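Local coordinates for protein endoglucanase A (Clostridium cellulolyticum, PDB 1EDG) that probably hydrolyses internal beta-1,4-glucosidic bonds of cellulose through the TIM-barrel catalytic domain of a family 5 glycoside hydrolase, at residues E166-P171 with N194-L199; L119-D124 with K129-S134; F236-D241 with N294-R299; T206-G211 with N247-S252. All coordinates share one frame; numbering follows the deposited sequence.

Interaction 1. Residues E166-P171 with N194-L199; sequences EGMNEP and NCINQL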
loop_
_atom_site.group_PDB
_atom_site.type_symbol
_atom_site.label_atom_id
_atom_site.label_comp_id
_atom_site.label_asym_id
_atom_site.label_seq_id
_atom_site.Cartn_x
_atom_site.Cartn_y
_atom_site.Cartn_z
ATOM N N GLU A 166 -2.590 -6.778 -5.581
ATOM C CA GLU A 166 -3.345 -6.293 -4.426
ATOM C C GLU A 166 -4.749 -5.991 -4.979
ATOM O O GLU A 166 -4.954 -4.980 -5.654
ATOM C CB GLU A 166 -2.693 -5.029 -3.872
ATOM C CG GLU A 166 -3.404 -4.397 -2.688
ATOM C CD GLU A 166 -2.811 -3.042 -2.326
ATOM O OE1 GLU A 166 -1.577 -2.910 -2.335
ATOM O OE2 GLU A 166 -3.573 -2.101 -2.038
ATOM N N GLY A 167 -5.701 -6.870 -4.680
ATOM C CA GLY A 167 -7.050 -6.743 -5.201
ATOM C C GLY A 167 -7.746 -5.401 -5.082
ATOM O O GLY A 167 -8.275 -4.885 -6.078
ATOM N N MET A 168 -7.795 -4.865 -3.865
ATOM C CA MET A 168 -8.435 -3.577 -3.583
ATOM C C MET A 168 -7.538 -2.758 -2.671
ATOM O O MET A 168 -6.704 -3.312 -1.948
ATOM C CB MET A 168 -9.789 -3.779 -2.896
ATOM C CG MET A 168 -10.811 -4.513 -3.752
ATOM S SD MET A 168 -12.326 -4.920 -2.861
ATOM C CE MET A 168 -11.777 -6.374 -1.962
ATOM N N ASN A 169 -7.737 -1.445 -2.679
ATOM C CA ASN A 169 -6.946 -0.528 -1.863
ATOM C C ASN A 169 -7.547 -0.295 -0.474
ATOM O O ASN A 169 -7.125 -0.916 0.510
ATOM C CB ASN A 169 -6.771 0.799 -2.625
ATOM C CG ASN A 169 -6.017 1.836 -1.818
ATOM O OD1 ASN A 169 -4.943 1.564 -1.286
ATOM N ND2 ASN A 169 -6.576 3.037 -1.719
ATOM N N GLU A 170 -8.508 0.617 -0.383
ATOM C CA GLU A 170 -9.178 0.926 0.878
ATOM C C GLU A 170 -10.694 0.826 0.688
ATOM O O GLU A 170 -11.408 1.827 0.777
ATOM C CB GLU A 170 -8.781 2.331 1.370
ATOM C CG GLU A 170 -7.310 2.452 1.776
ATOM C CD GLU A 170 -6.920 3.839 2.284
ATOM O OE1 GLU A 170 -7.705 4.799 2.164
ATOM O OE2 GLU A 170 -5.799 3.973 2.813
ATOM N N PRO A 171 -11.207 -0.390 0.434
ATOM C CA PRO A 171 -12.656 -0.569 0.234
ATOM C C PRO A 171 -13.410 -0.042 1.458
ATOM O O PRO A 171 -13.077 -0.371 2.600
ATOM C CB PRO A 171 -12.793 -2.080 0.039
ATOM C CG PRO A 171 -11.656 -2.632 0.854
ATOM C CD PRO A 171 -10.519 -1.689 0.553
ATOM N N ASN A 194 -18.699 -7.904 5.240
ATOM C CA ASN A 194 -19.057 -9.180 4.625
ATOM C C ASN A 194 -18.887 -9.086 3.110
ATOM O O ASN A 194 -18.358 -10.002 2.477
ATOM C CB ASN A 194 -20.490 -9.577 4.997
ATOM C CG ASN A 194 -20.659 -9.812 6.493
ATOM O OD1 ASN A 194 -19.715 -10.210 7.188
ATOM N ND2 ASN A 194 -21.864 -9.565 6.998
ATOM N N CYS A 195 -19.298 -7.956 2.535
ATOM C CA CYS A 195 -19.163 -7.736 1.100
ATOM C C CYS A 195 -17.685 -7.727 0.700
ATOM O O CYS A 195 -17.319 -8.241 -0.357
ATOM C CB CYS A 195 -19.822 -6.417 0.692
ATOM S SG CYS A 195 -21.637 -6.460 0.649
ATOM N N ILE A 196 -16.843 -7.137 1.548
ATOM C CA ILE A 196 -15.407 -7.075 1.287
ATOM C C ILE A 196 -14.822 -8.490 1.323
ATOM O O ILE A 196 -13.987 -8.845 0.486
ATOM C CB ILE A 196 -14.699 -6.124 2.285
ATOM C CG1 ILE A 196 -15.128 -4.675 1.998
ATOM C CG2 ILE A 196 -13.176 -6.286 2.206
ATOM C CD1 ILE A 196 -14.683 -3.668 3.034
ATOM N N ASN A 197 -15.303 -9.323 2.246
ATOM C CA ASN A 197 -14.840 -10.708 2.328
ATOM C C ASN A 197 -15.166 -11.418 1.008
ATOM O O ASN A 197 -14.332 -12.149 0.459
ATOM C CB ASN A 197 -15.511 -11.456 3.498
ATOM C CG ASN A 197 -14.955 -11.054 4.858
ATOM O OD1 ASN A 197 -13.808 -10.616 4.974
ATOM N ND2 ASN A 197 -15.763 -11.224 5.900
ATOM N N GLN A 198 -16.367 -11.169 0.482
ATOM C CA GLN A 198 -16.804 -11.772 -0.776
ATOM C C GLN A 198 -15.980 -11.279 -1.968
ATOM O O GLN A 198 -15.548 -12.075 -2.803
ATOM C CB GLN A 198 -18.298 -11.502 -1.011
ATOM C CG GLN A 198 -19.226 -12.156 0.032
ATOM C CD GLN A 198 -20.701 -11.786 -0.150
ATOM O OE1 GLN A 198 -21.329 -11.210 0.747
ATOM N NE2 GLN A 198 -21.259 -12.121 -1.310
ATOM N N LEU A 199 -15.741 -9.972 -2.035
ATOM C CA LEU A 199 -14.956 -9.405 -3.130
ATOM C C LEU A 199 -13.504 -9.893 -3.122
ATOM O O LEU A 199 -12.930 -10.161 -4.181
ATOM C CB LEU A 199 -15.051 -7.878 -3.124
ATOM C CG LEU A 199 -16.459 -7.346 -3.436
ATOM C CD1 LEU A 199 -16.507 -5.837 -3.233
ATOM C CD2 LEU A 199 -16.882 -7.729 -4.848
#
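Pro171 and Ile196 make the closer-knit half of this contact. The Ile196 branch ending in CD1 runs across the proline ring at about a right angle, with CD1 3.9 Å from Pro171 CG, and the same methyl rests against the backbone at 3.7 Å from Pro171 O. One helical turn on, Met168 reaches for Leu199. Its chain runs extended out to SD and then bends (chi3 -80°), which lays the terminal methyl beside the helix: Met168 CE is 3.8 Å from Leu199 CB. Between these two pairs the fit is slacker, for Met168 CE stays 4.4 Å from Ile196 CG2. Tyr131 lies against Met168, Pro171 and Leu199, while Met138 and Ser141 of helix 138-155 close round Leu199. No hydrogen bond crosses, and the grip is apolar throughout. The other flank of the helix is polar: Gln198 faces solvent, and Asn197 turns from the loop to bond Tyr235 O and Arg237 N. Joining the loop after strand 163-166 to the helix that follows it, the contact belongs to a beta/alpha unit of the TIM barrel. The loop holds the Asn-Glu-Pro sequence found after the fourth barrel strand in family 5 enzymes.

Interaction 2. Residues L119-D124 with K129-S134; sequences LNTHHD and KGYFPS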
loop_
_atom_site.group_PDB
_atom_site.type_symbol
_atom_site.label_atom_id
_atom_site.label_comp_id
_atom_site.label_asym_id
_atom_site.label_seq_id
_atom_site.Cartn_x
_atom_site.Cartn_y
_atom_site.Cartn_z
ATOM N N LEU A 119 0.962 -4.383 -7.750
ATOM C CA LEU A 119 -0.001 -3.734 -8.647
ATOM C C LEU A 119 -1.380 -3.888 -7.993
ATOM O O LEU A 119 -1.736 -4.986 -7.570
ATOM C CB LEU A 119 -0.024 -4.448 -10.000
ATOM C CG LEU A 119 0.218 -3.718 -11.322
ATOM C CD1 LEU A 119 -0.390 -4.558 -12.413
ATOM C CD2 LEU A 119 -0.394 -2.329 -11.342
ATOM N N ASN A 120 -2.174 -2.821 -7.949
ATOM C CA ASN A 120 -3.495 -2.903 -7.319
ATOM C C ASN A 120 -4.585 -2.184 -8.117
ATOM O O ASN A 120 -4.398 -1.893 -9.308
ATOM C CB ASN A 120 -3.427 -2.282 -5.902
ATOM C CG ASN A 120 -3.479 -0.727 -5.899
ATOM O OD1 ASN A 120 -3.629 -0.076 -6.936
ATOM N ND2 ASN A 120 -3.394 -0.147 -4.719
ATOM N N THR A 121 -5.764 -2.068 -7.500
ATOM C CA THR A 121 -6.838 -1.236 -8.041
ATOM C C THR A 121 -6.850 -0.219 -6.895
ATOM O O THR A 121 -6.718 -0.602 -5.717
ATOM C CB THR A 121 -8.234 -1.922 -8.191
ATOM O OG1 THR A 121 -8.752 -2.304 -6.912
ATOM C CG2 THR A 121 -8.152 -3.102 -9.128
ATOM N N HIS A 122 -6.944 1.068 -7.212
ATOM C CA HIS A 122 -6.887 2.085 -6.178
ATOM C C HIS A 122 -8.185 2.849 -5.942
ATOM O O HIS A 122 -9.077 2.342 -5.259
ATOM C CB HIS A 122 -5.709 3.032 -6.453
ATOM C CG HIS A 122 -5.032 3.533 -5.215
ATOM N ND1 HIS A 122 -5.238 4.800 -4.707
ATOM C CD2 HIS A 122 -4.133 2.944 -4.393
ATOM C CE1 HIS A 122 -4.491 4.969 -3.629
ATOM N NE2 HIS A 122 -3.812 3.856 -3.421
ATOM N N HIS A 123 -8.310 4.051 -6.505
ATOM C CA HIS A 123 -9.516 4.860 -6.307
ATOM C C HIS A 123 -10.620 4.393 -7.260
ATOM O O HIS A 123 -11.027 5.118 -8.176
ATOM C CB HIS A 123 -9.210 6.349 -6.518
ATOM C CG HIS A 123 -8.274 6.931 -5.499
ATOM N ND1 HIS A 123 -7.196 7.722 -5.843
ATOM C CD2 HIS A 123 -8.281 6.876 -4.146
ATOM C CE1 HIS A 123 -6.584 8.134 -4.746
ATOM N NE2 HIS A 123 -7.223 7.635 -3.703
ATOM N N ASP A 124 -11.077 3.159 -7.053
ATOM C CA ASP A 124 -12.113 2.573 -7.891
ATOM C C ASP A 124 -13.407 2.270 -7.141
ATOM O O ASP A 124 -14.224 1.474 -7.601
ATOM C CB ASP A 124 -11.582 1.322 -8.593
ATOM C CG ASP A 124 -10.607 1.649 -9.716
ATOM O OD1 ASP A 124 -10.615 2.803 -10.198
ATOM O OD2 ASP A 124 -9.851 0.748 -10.139
ATOM N N LYS A 129 -19.195 3.565 -11.910
ATOM C CA LYS A 129 -18.046 3.136 -12.696
ATOM C C LYS A 129 -17.166 2.016 -12.143
ATOM O O LYS A 129 -16.458 1.368 -12.911
ATOM C CB LYS A 129 -17.181 4.355 -13.017
ATOM C CG LYS A 129 -17.806 5.315 -14.025
ATOM C CD LYS A 129 -16.998 6.602 -14.130
ATOM C CE LYS A 129 -17.322 7.374 -15.400
ATOM N NZ LYS A 129 -16.921 6.617 -16.626
ATOM N N GLY A 130 -17.184 1.801 -10.831
ATOM C CA GLY A 130 -16.354 0.758 -10.251
ATOM C C GLY A 130 -17.129 -0.166 -9.332
ATOM O O GLY A 130 -18.177 -0.687 -9.718
ATOM N N TYR A 131 -16.621 -0.374 -8.121
ATOM C CA TYR A 131 -17.289 -1.237 -7.149
ATOM C C TYR A 131 -17.664 -0.413 -5.918
ATOM O O TYR A 131 -17.173 0.701 -5.738
ATOM C CB TYR A 131 -16.390 -2.433 -6.760
ATOM C CG TYR A 131 -15.179 -2.096 -5.903
ATOM C CD1 TYR A 131 -13.975 -1.697 -6.483
ATOM C CD2 TYR A 131 -15.247 -2.151 -4.514
ATOM C CE1 TYR A 131 -12.869 -1.358 -5.696
ATOM C CE2 TYR A 131 -14.151 -1.812 -3.720
ATOM C CZ TYR A 131 -12.967 -1.413 -4.320
ATOM O OH TYR A 131 -11.896 -1.052 -3.534
ATOM N N PHE A 132 -18.580 -0.931 -5.108
ATOM C CA PHE A 132 -19.005 -0.266 -3.878
ATOM C C PHE A 132 -19.381 -1.424 -2.966
ATOM O O PHE A 132 -20.269 -2.216 -3.287
ATOM C CB PHE A 132 -20.205 0.660 -4.115
ATOM C CG PHE A 132 -20.463 1.607 -2.977
ATOM C CD1 PHE A 132 -19.784 2.820 -2.898
ATOM C CD2 PHE A 132 -21.359 1.277 -1.964
ATOM C CE1 PHE A 132 -19.993 3.691 -1.820
ATOM C CE2 PHE A 132 -21.572 2.143 -0.883
ATOM C CZ PHE A 132 -20.888 3.349 -0.813
ATOM N N PRO A 133 -18.676 -1.562 -1.833
ATOM C CA PRO A 133 -18.890 -2.631 -0.851
ATOM C C PRO A 133 -20.153 -2.600 0.013
ATOM O O PRO A 133 -20.079 -2.361 1.218
ATOM C CB PRO A 133 -17.621 -2.559 -0.006
ATOM C CG PRO A 133 -17.366 -1.096 0.051
ATOM C CD PRO A 133 -17.594 -0.661 -1.390
ATOM N N SER A 134 -21.303 -2.829 -0.612
ATOM C CA SER A 134 -22.580 -2.897 0.099
ATOM C C SER A 134 -23.437 -3.866 -0.708
ATOM O O SER A 134 -23.239 -4.016 -1.919
ATOM C CB SER A 134 -23.246 -1.520 0.238
ATOM O OG SER A 134 -23.844 -1.085 -0.969
HETATM O O HOH W 1 -9.597 -0.359 -4.910
#
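The backbones of Asp124 and Gly130 come within 5.2 Å at their CA atoms, and Tyr131 N then donates to Asp124 O over 3.1 Å, almost along the C=O axis and nearly straight at hydrogen (164°). The same carbonyl receives a CA-H...O contact from Gly130 CA at 3.5 Å, so two neighbouring residues close on one oxygen. Gly130 and Tyr131 together form a classic beta bulge facing Asp126. The tyrosine CG stands between its own backbone N and carbonyl carbon (chi1 71°), which brings the ring back beside Asp124: Tyr131 CD1 lies 3.4 Å from Asp124 O, and Tyr131 CE1 meets Asp124 CB at 4.2 Å. At the far end of the ring a water sits in the ring plane, 2.8 Å from Tyr131 OH. That water donates to Thr121 OG1 at 2.9 Å and to His122 O at 2.8 Å, tying the phenol to the residues that follow strand 116-120. Thr121 OG1 also bonds Gly167 O, and the Asp124 carboxylate is taken up by Tyr144 OH, Trp84 N and His85 ND1. The buried phenol and carboxylate thus both have polar partners, and the tyrosine is held through its amide at one end and its hydroxyl at the other, which should restrict where its ring can lie.

Interaction 3. Residues F236-D241 with N294-R299; sequences FRMPND and NKYTSR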
loop_
_atom_site.group_PDB
_atom_site.type_symbol
_atom_site.label_atom_id
_atom_site.label_comp_id
_atom_site.label_asym_id
_atom_site.label_seq_id
_atom_site.Cartn_x
_atom_site.Cartn_y
_atom_site.Cartn_z
ATOM N N PHE A 236 -13.541 -10.387 9.843
ATOM C CA PHE A 236 -12.622 -10.531 8.713
ATOM C C PHE A 236 -12.362 -12.002 8.413
ATOM O O PHE A 236 -12.025 -12.777 9.312
ATOM C CB PHE A 236 -11.288 -9.822 8.992
ATOM C CG PHE A 236 -10.298 -9.918 7.855
ATOM C CD1 PHE A 236 -10.414 -9.094 6.740
ATOM C CD2 PHE A 236 -9.255 -10.838 7.898
ATOM C CE1 PHE A 236 -9.508 -9.186 5.684
ATOM C CE2 PHE A 236 -8.339 -10.940 6.843
ATOM C CZ PHE A 236 -8.465 -10.113 5.736
ATOM N N ARG A 237 -12.506 -12.381 7.148
ATOM C CA ARG A 237 -12.276 -13.756 6.736
ATOM C C ARG A 237 -11.259 -13.849 5.606
ATOM O O ARG A 237 -11.445 -13.266 4.537
ATOM C CB ARG A 237 -13.591 -14.403 6.298
ATOM C CG ARG A 237 -14.557 -14.692 7.435
ATOM C CD ARG A 237 -15.844 -15.287 6.898
ATOM N NE ARG A 237 -15.594 -16.412 5.996
ATOM C CZ ARG A 237 -16.547 -17.094 5.366
ATOM N NH1 ARG A 237 -17.827 -16.774 5.540
ATOM N NH2 ARG A 237 -16.220 -18.094 4.553
ATOM N N MET A 238 -10.173 -14.570 5.854
ATOM C CA MET A 238 -9.131 -14.756 4.854
ATOM C C MET A 238 -9.725 -15.591 3.722
ATOM O O MET A 238 -10.415 -16.574 3.975
ATOM C CB MET A 238 -7.962 -15.518 5.468
ATOM C CG MET A 238 -6.622 -15.203 4.844
ATOM S SD MET A 238 -5.924 -13.749 5.619
ATOM C CE MET A 238 -5.388 -14.484 7.132
ATOM N N PRO A 239 -9.447 -15.226 2.461
ATOM C CA PRO A 239 -9.978 -15.973 1.315
ATOM C C PRO A 239 -9.476 -17.416 1.221
ATOM O O PRO A 239 -8.344 -17.719 1.604
ATOM C CB PRO A 239 -9.471 -15.168 0.111
ATOM C CG PRO A 239 -9.231 -13.806 0.662
ATOM C CD PRO A 239 -8.640 -14.082 2.005
ATOM N N ASN A 240 -10.322 -18.291 0.685
ATOM C CA ASN A 240 -9.978 -19.690 0.475
ATOM C C ASN A 240 -9.144 -19.722 -0.806
ATOM O O ASN A 240 -9.568 -19.195 -1.837
ATOM C CB ASN A 240 -11.256 -20.523 0.281
ATOM C CG ASN A 240 -10.964 -21.994 0.038
ATOM O OD1 ASN A 240 -11.039 -22.479 -1.093
ATOM N ND2 ASN A 240 -10.634 -22.712 1.103
ATOM N N ASP A 241 -7.959 -20.316 -0.743
ATOM C CA ASP A 241 -7.078 -20.394 -1.904
ATOM C C ASP A 241 -7.164 -21.799 -2.508
ATOM O O ASP A 241 -7.676 -22.722 -1.867
ATOM C CB ASP A 241 -5.634 -20.079 -1.475
ATOM C CG ASP A 241 -4.763 -19.570 -2.620
ATOM O OD1 ASP A 241 -5.215 -19.549 -3.783
ATOM O OD2 ASP A 241 -3.603 -19.190 -2.356
ATOM N N ASN A 294 0.241 -10.509 17.204
ATOM C CA ASN A 294 -0.513 -11.548 17.890
ATOM C C ASN A 294 -1.468 -12.318 16.998
ATOM O O ASN A 294 -1.560 -13.543 17.087
ATOM C CB ASN A 294 -1.274 -10.954 19.074
ATOM C CG ASN A 294 -0.345 -10.415 20.148
ATOM O OD1 ASN A 294 0.757 -10.934 20.351
ATOM N ND2 ASN A 294 -0.781 -9.370 20.840
ATOM N N LYS A 295 -2.144 -11.605 16.107
ATOM C CA LYS A 295 -3.112 -12.227 15.225
ATOM C C LYS A 295 -2.523 -12.895 13.987
ATOM O O LYS A 295 -3.019 -13.934 13.543
ATOM C CB LYS A 295 -4.162 -11.187 14.816
ATOM C CG LYS A 295 -5.304 -11.719 13.968
ATOM C CD LYS A 295 -6.087 -12.790 14.702
ATOM C CE LYS A 295 -7.264 -13.297 13.873
ATOM N NZ LYS A 295 -8.318 -12.248 13.682
ATOM N N TYR A 296 -1.442 -12.340 13.453
ATOM C CA TYR A 296 -0.880 -12.878 12.224
ATOM C C TYR A 296 0.588 -13.266 12.155
ATOM O O TYR A 296 0.907 -14.446 11.980
ATOM C CB TYR A 296 -1.175 -11.930 11.050
ATOM C CG TYR A 296 -2.645 -11.759 10.728
ATOM C CD1 TYR A 296 -3.394 -12.827 10.235
ATOM C CD2 TYR A 296 -3.290 -10.534 10.922
ATOM C CE1 TYR A 296 -4.745 -12.688 9.947
ATOM C CE2 TYR A 296 -4.653 -10.381 10.632
ATOM C CZ TYR A 296 -5.369 -11.469 10.146
ATOM O OH TYR A 296 -6.706 -11.366 9.853
ATOM N N THR A 297 1.485 -12.286 12.250
ATOM C CA THR A 297 2.909 -12.583 12.090
ATOM C C THR A 297 3.531 -13.577 13.072
ATOM O O THR A 297 4.370 -14.384 12.672
ATOM C CB THR A 297 3.765 -11.302 11.930
ATOM O OG1 THR A 297 3.652 -10.488 13.100
ATOM C CG2 THR A 297 3.287 -10.499 10.723
ATOM N N SER A 298 3.080 -13.573 14.324
ATOM C CA SER A 298 3.613 -14.522 15.309
ATOM C C SER A 298 3.260 -15.951 14.881
ATOM O O SER A 298 3.944 -16.914 15.251
ATOM C CB SER A 298 3.048 -14.251 16.707
ATOM O OG SER A 298 1.647 -14.471 16.752
ATOM N N ARG A 299 2.189 -16.068 14.095
ATOM C CA ARG A 299 1.708 -17.344 13.595
ATOM C C ARG A 299 2.195 -17.638 12.184
ATOM O O ARG A 299 1.732 -18.598 11.555
ATOM C CB ARG A 299 0.177 -17.371 13.616
ATOM C CG ARG A 299 -0.446 -17.171 14.982
ATOM C CD ARG A 299 -1.957 -17.000 14.859
ATOM N NE ARG A 299 -2.567 -18.070 14.071
ATOM C CZ ARG A 299 -3.387 -17.874 13.044
ATOM N NH1 ARG A 299 -3.710 -16.641 12.668
ATOM N NH2 ARG A 299 -3.878 -18.908 12.380
HETATM O O HOH W 2 -10.465 -12.614 11.653
#
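A water bridges Phe236 and Lys295, donating to Phe236 O at 2.8 Å and accepting from Lys295 NZ at 3.0 Å. The lysine nitrogen has a further, weak bond to Thr232 O. Direct contact falls to Tyr296, whose ring comes in from the helix end. Its hydroxyl comes obliquely onto the phenylalanine ring, with Tyr296 OH 3.3 Å from Phe236 CD2, and takes its own hydrogen bond with Ala231 O. Met238 approaches the tyrosine from the opposite direction. Bends at chi2 (85°) and chi3 (76°) fold the methionine so that its methyl leads, and Met238 CE presses on Tyr296 CE1 at 3.4 Å, a tight fit. Over one face of the tyrosine ring lies Lys295 CG, 3.6 Å above the plane and shifted toward the rim. Arg299 turns back on the same helix end: NH1 donates to Lys295 O over 2.9 Å, with the acceptor in the guanidinium plane. Tyr296 and Met238 both lean on Val251 of strand 249-254, Tyr296 also on Val303 of strand 303-308, and Pro239 on helix 187-209; the loop and the last turn of helix 279-297 therefore meet against the outside of two adjacent barrel strands, near their N-terminal ends.

Interaction 4. Residues T206-G211 with N247-S252; sequences TVRATG and NKIIVS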
loop_
_atom_site.group_PDB
_atom_site.type_symbol
_atom_site.label_atom_id
_atom_site.label_comp_id
_atom_site.label_asym_id
_atom_site.label_seq_id
_atom_site.Cartn_x
_atom_site.Cartn_y
_atom_site.Cartn_z
ATOM N N THR A 206 -10.648 -15.452 -9.388
ATOM C CA THR A 206 -10.414 -14.997 -10.759
ATOM C C THR A 206 -8.944 -15.121 -11.168
ATOM O O THR A 206 -8.629 -15.649 -12.236
ATOM C CB THR A 206 -10.887 -13.537 -10.938
ATOM O OG1 THR A 206 -12.289 -13.462 -10.656
ATOM C CG2 THR A 206 -10.626 -13.046 -12.358
ATOM N N VAL A 207 -8.043 -14.637 -10.319
ATOM C CA VAL A 207 -6.618 -14.706 -10.615
ATOM C C VAL A 207 -6.127 -16.159 -10.708
ATOM O O VAL A 207 -5.448 -16.538 -11.666
ATOM C CB VAL A 207 -5.792 -13.919 -9.558
ATOM C CG1 VAL A 207 -4.299 -14.105 -9.793
ATOM C CG2 VAL A 207 -6.153 -12.436 -9.618
ATOM N N ARG A 208 -6.493 -16.971 -9.719
ATOM C CA ARG A 208 -6.094 -18.376 -9.675
ATOM C C ARG A 208 -6.578 -19.170 -10.888
ATOM O O ARG A 208 -5.868 -20.040 -11.388
ATOM C CB ARG A 208 -6.632 -19.032 -8.402
ATOM C CG ARG A 208 -5.591 -19.412 -7.388
ATOM C CD ARG A 208 -5.149 -18.253 -6.533
ATOM N NE ARG A 208 -3.804 -17.829 -6.888
ATOM C CZ ARG A 208 -2.858 -17.457 -6.026
ATOM N NH1 ARG A 208 -3.064 -17.456 -4.718
ATOM N NH2 ARG A 208 -1.705 -17.020 -6.497
ATOM N N ALA A 209 -7.780 -18.865 -11.360
ATOM C CA ALA A 209 -8.363 -19.563 -12.504
ATOM C C ALA A 209 -7.555 -19.436 -13.793
ATOM O O ALA A 209 -7.676 -20.280 -14.686
ATOM C CB ALA A 209 -9.799 -19.094 -12.732
ATOM N N THR A 210 -6.728 -18.398 -13.897
ATOM C CA THR A 210 -5.922 -18.210 -15.101
ATOM C C THR A 210 -4.705 -19.137 -15.130
ATOM O O THR A 210 -4.006 -19.208 -16.136
ATOM C CB THR A 210 -5.499 -16.721 -15.317
ATOM O OG1 THR A 210 -4.612 -16.300 -14.273
ATOM C CG2 THR A 210 -6.722 -15.812 -15.319
ATOM N N GLY A 211 -4.463 -19.843 -14.027
ATOM C CA GLY A 211 -3.351 -20.778 -13.944
ATOM C C GLY A 211 -1.957 -20.206 -14.158
ATOM O O GLY A 211 -1.730 -18.996 -14.026
ATOM N N ASN A 247 -0.244 -20.724 2.295
ATOM C CA ASN A 247 0.167 -19.423 2.820
ATOM C C ASN A 247 0.601 -18.426 1.738
ATOM O O ASN A 247 1.656 -17.798 1.855
ATOM C CB ASN A 247 1.307 -19.645 3.833
ATOM C CG ASN A 247 1.472 -18.496 4.803
ATOM O OD1 ASN A 247 0.512 -17.824 5.161
ATOM N ND2 ASN A 247 2.699 -18.301 5.277
ATOM N N LYS A 248 -0.206 -18.285 0.685
ATOM C CA LYS A 248 0.110 -17.355 -0.404
ATOM C C LYS A 248 -0.707 -16.057 -0.359
ATOM O O LYS A 248 -0.672 -15.266 -1.305
ATOM C CB LYS A 248 -0.070 -18.032 -1.768
ATOM C CG LYS A 248 1.026 -19.021 -2.120
ATOM C CD LYS A 248 2.363 -18.315 -2.225
ATOM C CE LYS A 248 3.463 -19.258 -2.659
ATOM N NZ LYS A 248 3.755 -20.256 -1.604
ATOM N N ILE A 249 -1.449 -15.846 0.726
ATOM C CA ILE A 249 -2.270 -14.642 0.874
ATOM C C ILE A 249 -1.664 -13.743 1.949
ATOM O O ILE A 249 -1.415 -14.178 3.078
ATOM C CB ILE A 249 -3.754 -14.972 1.252
ATOM C CG1 ILE A 249 -4.374 -15.961 0.249
ATOM C CG2 ILE A 249 -4.577 -13.690 1.315
ATOM C CD1 ILE A 249 -4.401 -15.470 -1.174
ATOM N N ILE A 250 -1.420 -12.490 1.582
ATOM C CA ILE A 250 -0.827 -11.496 2.470
ATOM C C ILE A 250 -1.886 -10.482 2.917
ATOM O O ILE A 250 -2.669 -9.992 2.096
ATOM C CB ILE A 250 0.307 -10.727 1.734
ATOM C CG1 ILE A 250 1.370 -11.700 1.235
ATOM C CG2 ILE A 250 0.932 -9.679 2.650
ATOM C CD1 ILE A 250 2.398 -11.055 0.324
ATOM N N VAL A 251 -1.910 -10.168 4.209
ATOM C CA VAL A 251 -2.854 -9.191 4.740
ATOM C C VAL A 251 -2.288 -7.789 4.487
ATOM O O VAL A 251 -1.103 -7.533 4.740
ATOM C CB VAL A 251 -3.062 -9.376 6.263
ATOM C CG1 VAL A 251 -4.081 -8.379 6.788
ATOM C CG2 VAL A 251 -3.493 -10.805 6.559
ATOM N N SER A 252 -3.139 -6.885 4.017
ATOM C CA SER A 252 -2.738 -5.517 3.731
ATOM C C SER A 252 -3.321 -4.534 4.742
ATOM O O SER A 252 -4.521 -4.570 5.025
ATOM C CB SER A 252 -3.219 -5.137 2.327
ATOM O OG SER A 252 -2.996 -3.761 2.062
#
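Arg208 reaches from the last turn of its helix to the start of a barrel strand, and its NH1 corner does the touching. Arg208 NH1 lies 4.2 Å from Lys248 CB and 4.3 Å from Ile249 CD1, both approached obliquely to the guanidinium plane. The encounter is loose and makes no hydrogen bond; the group is held instead by direct polar partners outside the two segments. Asp241 forms a salt bridge to NH1, while NH2 bonds the carbonyl oxygens of Arg217 and Asn214; several acceptors from the surrounding loops pin the buried charge. The first torsion of Arg208, -111°, lies well off a staggered position, consistent with its being drawn to these partners. The aliphatic part of Lys248 packs here, but its amino end leads off. Farther out, the helix end is tied up by its own bonds: Val207 O accepts from Thr210 OG1 at 2.7 Å, in the carbonyl plane, and from Thr210 N at 3.2 Å. Gly211 N then donates to Arg208 O at 3.0 Å, and the chain leaves the helix there with positive phi (59°). Leu219 of the adjacent strand 219-222 touches both Arg208 and Ile249. The C-terminal end of helix 187-209 thus packs outside the barrel, near the N-terminal ends of its strands, as expected of a TIM barrel, where helices surround a closed parallel eight-stranded barrel.

Overall arrangement
Interactions 1, 2 and 4 are buried, whereas interaction 3 is only partly so and lies farthest from the chain's centre, about 18 Å between centres. Interactions 1 and 2 both involve loops at the C-terminal ends of neighbouring barrel strands, the first packed on helix 187-209 and the second folded on itself, and touch through a probable hydrogen bond between Gly167 O and Thr121 OG1. Their chemistry differs: one is wholly apolar, the other relies on a backbone bond and a bridging water. Interactions 1 and 4 share helix 187-209, at its middle and its end. Interactions 3 and 4 sit near the strand starts and touch through a salt bridge and through packing of Met238 on Val251.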